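Long-range contact in putative branched chain amino acid ABC transporter, periplasmic amino acid-binding protein (Brucella ovis, PDB 4XFK), which probably serves as the periplasmic binding component of an ABC transport system for branched-chain amino acids: residues T215-W221 against A239-F245. The protein carries 1 engineered substitution. Sequence-based numbering, arbitrary orientation.
Sequences TVFTGNW and AKFATSF
Val-216 and Phe-241 are neighbours across two parallel strands, with their side chains on the same face of the sheet. CB of Val-216 faces Phe-241 CD1 at 3.7 Å. CG1, anti to the backbone N (chi1 -180°), touches Phe-241 CE1 at 3.6 Å. CG2 turns the other way and meets Ala-239 CB at 3.9 Å. Thr-218 CG2 comes within 3.8 Å of Phe-241 CD1. The Phe-241 side chain also touches Leu-228, Met-229 and Ala-232 of helix 223-235. On the other face, Ala-242 CB sits against Thr-215 CG2 at 3.5 Å and also touches Phe-217 CD1. Three backbone hydrogen bonds join the strands: Val-216 N to Lys-240 O, Ala-242 N to Val-216 O, and Thr-218 N to Ala-242 O.

Beyond Thr-218 the direct backbone hydrogen bonds stop. A water links the two segments, donating to Thr-218 O and Asn-220 O and accepting from Phe-245 N at 2.9 Å. Thr-218 OG1 accepts from Asn-220 N, an ST turn, and is also hydrogen-bonded to Ile-162 O. Phe-245 CD2 then meets Trp-221 CB at 3.6 Å, and Trp-221 NE1 is hydrogen-bonded to Tyr-166 OH. The pair forms the two parallel strands of a beta-alpha-beta crossover, joined through helix 223-235, in one lobe of the periplasmic binding protein fold.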
ATOM      1  N   THR A 215      -6.746  22.145  -4.477  1.00 12.15           N
ATOM      2  CA  THR A 215      -6.429  20.758  -4.164  1.00 11.62           C
ATOM      3  C   THR A 215      -5.489  20.719  -2.978  1.00 11.30           C
ATOM      4  O   THR A 215      -4.564  21.526  -2.883  1.00 11.52           O
ATOM      5  CB  THR A 215      -5.723  20.090  -5.351  1.00 12.77           C
ATOM      6  OG1 THR A 215      -6.514  20.268  -6.531  1.00 15.05           O
ATOM      7  CG2 THR A 215      -5.511  18.601  -5.102  1.00 13.26           C
ATOM      8  N   VAL A 216      -5.733  19.780  -2.070  1.00 10.33           N
ATOM      9  CA  VAL A 216      -4.824  19.509  -0.962  1.00  8.83           C
ATOM     10  C   VAL A 216      -4.265  18.099  -1.133  1.00  8.60           C
ATOM     11  O   VAL A 216      -4.989  17.119  -0.963  1.00  9.27           O
ATOM     12  CB  VAL A 216      -5.529  19.619   0.401  1.00 11.04           C
ATOM     13  CG1 VAL A 216      -4.529  19.337   1.524  1.00 11.07           C
ATOM     14  CG2 VAL A 216      -6.172  20.999   0.556  1.00 12.99           C
ATOM     15  N   PHE A 217      -2.990  17.992  -1.494  1.00  8.05           N
ATOM     16  CA  PHE A 217      -2.359  16.685  -1.618  1.00  8.21           C
ATOM     17  C   PHE A 217      -1.915  16.188  -0.256  1.00  8.03           C
ATOM     18  O   PHE A 217      -1.238  16.911   0.481  1.00  9.65           O
ATOM     19  CB  PHE A 217      -1.131  16.763  -2.523  1.00  9.08           C
ATOM     20  CG  PHE A 217      -1.446  16.999  -3.979  1.00  8.80           C
ATOM     21  CD1 PHE A 217      -1.956  15.975  -4.769  1.00  8.99           C
ATOM     22  CD2 PHE A 217      -1.211  18.236  -4.563  1.00  9.99           C
ATOM     23  CE1 PHE A 217      -2.237  16.185  -6.108  1.00 10.16           C
ATOM     24  CE2 PHE A 217      -1.494  18.448  -5.898  1.00 11.21           C
ATOM     25  CZ  PHE A 217      -2.002  17.427  -6.672  1.00 10.40           C
ATOM     26  N   THR A 218      -2.265  14.946   0.076  1.00  7.24           N
ATOM     27  CA  THR A 218      -1.814  14.381   1.340  1.00  7.07           C
ATOM     28  C   THR A 218      -1.714  12.868   1.290  1.00  6.80           C
ATOM     29  O   THR A 218      -2.609  12.189   0.776  1.00  6.81           O
ATOM     30  CB  THR A 218      -2.717  14.815   2.536  1.00  7.55           C
ATOM     31  OG1 THR A 218      -2.206  14.232   3.739  1.00  7.16           O
ATOM     32  CG2 THR A 218      -4.168  14.384   2.350  1.00  9.15           C
ATOM     33  N   GLY A 219      -0.619  12.357   1.851  1.00  6.57           N
ATOM     34  CA  GLY A 219      -0.444  10.929   2.078  1.00  6.80           C
ATOM     35  C   GLY A 219      -0.840  10.493   3.480  1.00  6.45           C
ATOM     36  O   GLY A 219      -0.503   9.393   3.897  1.00  6.08           O
ATOM     37  N   ASN A 220      -1.554  11.340   4.215  1.00  5.97           N
ATOM     38  CA  ASN A 220      -1.922  11.013   5.591  1.00  6.19           C
ATOM     39  C   ASN A 220      -2.835   9.792   5.665  1.00  6.20           C
ATOM     40  O   ASN A 220      -3.539   9.462   4.706  1.00  6.78           O
ATOM     41  CB  ASN A 220      -2.585  12.209   6.282  1.00  6.22           C
ATOM     42  CG  ASN A 220      -1.603  13.317   6.607  1.00  6.71           C
ATOM     43  OD1 ASN A 220      -0.458  13.312   6.151  1.00  7.87           O
ATOM     44  ND2 ASN A 220      -2.048  14.269   7.416  1.00  7.36           N
ATOM     45  N   TRP A 221      -2.806   9.127   6.812  1.00  6.39           N
ATOM     46  CA  TRP A 221      -3.640   7.966   7.059  1.00  6.26           C
ATOM     47  C   TRP A 221      -3.841   7.848   8.557  1.00  6.91           C
ATOM     48  O   TRP A 221      -3.267   8.625   9.331  1.00  7.80           O
ATOM     49  CB  TRP A 221      -2.986   6.696   6.496  1.00  6.44           C
ATOM     50  CG  TRP A 221      -1.581   6.447   6.970  1.00  6.48           C
ATOM     51  CD1 TRP A 221      -0.453   7.100   6.556  1.00  6.90           C
ATOM     52  CD2 TRP A 221      -1.150   5.461   7.917  1.00  6.93           C
ATOM     53  NE1 TRP A 221       0.647   6.585   7.195  1.00  7.11           N
ATOM     54  CE2 TRP A 221       0.247   5.580   8.034  1.00  8.18           C
ATOM     55  CE3 TRP A 221      -1.812   4.485   8.674  1.00  7.84           C
ATOM     56  CZ2 TRP A 221       0.999   4.762   8.878  1.00  8.75           C
ATOM     57  CZ3 TRP A 221      -1.062   3.677   9.518  1.00  9.18           C
ATOM     58  CH2 TRP A 221       0.328   3.818   9.609  1.00  9.79           C
ATOM     59  N   ALA A 239     -11.670  23.342  -0.677  1.00 12.89           N
ATOM     60  CA  ALA A 239     -10.677  22.583  -1.432  1.00 13.18           C
ATOM     61  C   ALA A 239     -10.961  21.097  -1.324  1.00 13.08           C
ATOM     62  O   ALA A 239     -11.527  20.629  -0.331  1.00 14.45           O
ATOM     63  CB  ALA A 239      -9.274  22.876  -0.929  1.00 14.59           C
ATOM     64  N   LYS A 240     -10.567  20.351  -2.344  1.00 11.75           N
ATOM     65  CA  LYS A 240     -10.723  18.906  -2.294  1.00 12.20           C
ATOM     66  C   LYS A 240      -9.383  18.231  -2.056  1.00 10.46           C
ATOM     67  O   LYS A 240      -8.355  18.648  -2.595  1.00 11.80           O
ATOM     68  CB  LYS A 240     -11.389  18.394  -3.569  1.00 13.97           C
ATOM     69  CG  LYS A 240     -12.813  18.925  -3.754  1.00 14.89           C
ATOM     70  CD  LYS A 240     -13.711  18.579  -2.558  1.00 14.86           C
ATOM     71  CE  LYS A 240     -15.046  19.317  -2.607  1.00 16.55           C
ATOM     72  NZ  LYS A 240     -15.854  19.023  -1.380  1.00 16.96           N
ATOM     73  N   PHE A 241      -9.389  17.211  -1.208  1.00  9.78           N
ATOM     74  CA  PHE A 241      -8.188  16.438  -0.947  1.00  8.71           C
ATOM     75  C   PHE A 241      -7.889  15.487  -2.098  1.00  8.87           C
ATOM     76  O   PHE A 241      -8.793  14.870  -2.659  1.00 10.46           O
ATOM     77  CB  PHE A 241      -8.338  15.641   0.355  1.00  9.18           C
ATOM     78  CG  PHE A 241      -8.306  16.487   1.601  1.00 10.54           C
ATOM     79  CD1 PHE A 241      -7.105  16.825   2.199  1.00 11.70           C
ATOM     80  CD2 PHE A 241      -9.478  16.929   2.181  1.00 15.18           C
ATOM     81  CE1 PHE A 241      -7.080  17.599   3.348  1.00 12.29           C
ATOM     82  CE2 PHE A 241      -9.454  17.707   3.335  1.00 16.30           C
ATOM     83  CZ  PHE A 241      -8.256  18.038   3.916  1.00 14.53           C
ATOM     84  N   ALA A 242      -6.612  15.391  -2.453  1.00  8.49           N
ATOM     85  CA  ALA A 242      -6.139  14.409  -3.419  1.00  8.16           C
ATOM     86  C   ALA A 242      -5.183  13.499  -2.666  1.00  7.05           C
ATOM     87  O   ALA A 242      -4.139  13.948  -2.192  1.00  7.38           O
ATOM     88  CB  ALA A 242      -5.444  15.094  -4.584  1.00  9.68           C
ATOM     89  N   THR A 243      -5.564  12.229  -2.536  1.00  7.37           N
ATOM     90  CA  THR A 243      -4.967  11.377  -1.525  1.00  6.39           C
ATOM     91  C   THR A 243      -4.546  10.020  -2.045  1.00  6.68           C
ATOM     92  O   THR A 243      -4.929   9.601  -3.147  1.00  7.07           O
ATOM     93  CB  THR A 243      -5.970  11.098  -0.381  1.00  7.71           C
ATOM     94  OG1 THR A 243      -6.984  10.190  -0.845  1.00  7.16           O
ATOM     95  CG2 THR A 243      -6.606  12.391   0.130  1.00  9.06           C
ATOM     96  N   SER A 244      -3.785   9.322  -1.205  1.00  6.26           N
ATOM     97  CA  SER A 244      -3.505   7.910  -1.385  1.00  6.93           C
ATOM     98  C   SER A 244      -4.409   7.027  -0.536  1.00  6.55           C
ATOM     99  O   SER A 244      -4.643   5.881  -0.908  1.00  6.66           O
ATOM    100  CB  SER A 244      -2.042   7.617  -1.037  1.00  7.74           C
ATOM    101  OG  SER A 244      -1.660   8.251   0.178  1.00  7.44           O
ATOM    102  N   PHE A 245      -4.922   7.554   0.582  1.00  5.74           N
ATOM    103  CA  PHE A 245      -5.528   6.689   1.607  1.00  6.04           C
ATOM    104  C   PHE A 245      -6.911   7.119   2.084  1.00  6.11           C
ATOM    105  O   PHE A 245      -7.363   6.666   3.140  1.00  6.63           O
ATOM    106  CB  PHE A 245      -4.605   6.554   2.827  1.00  6.19           C
ATOM    107  CG  PHE A 245      -3.230   6.026   2.498  1.00  6.31           C
ATOM    108  CD1 PHE A 245      -3.066   4.889   1.719  1.00  6.79           C
ATOM    109  CD2 PHE A 245      -2.101   6.674   2.970  1.00  6.23           C
ATOM    110  CE1 PHE A 245      -1.790   4.421   1.405  1.00  7.45           C
ATOM    111  CE2 PHE A 245      -0.834   6.209   2.674  1.00  6.92           C
ATOM    112  CZ  PHE A 245      -0.673   5.075   1.890  1.00  7.33           C
TER
HETATM  113  O   HOH W   1      -3.858   9.933   1.955  1.00  7.21           O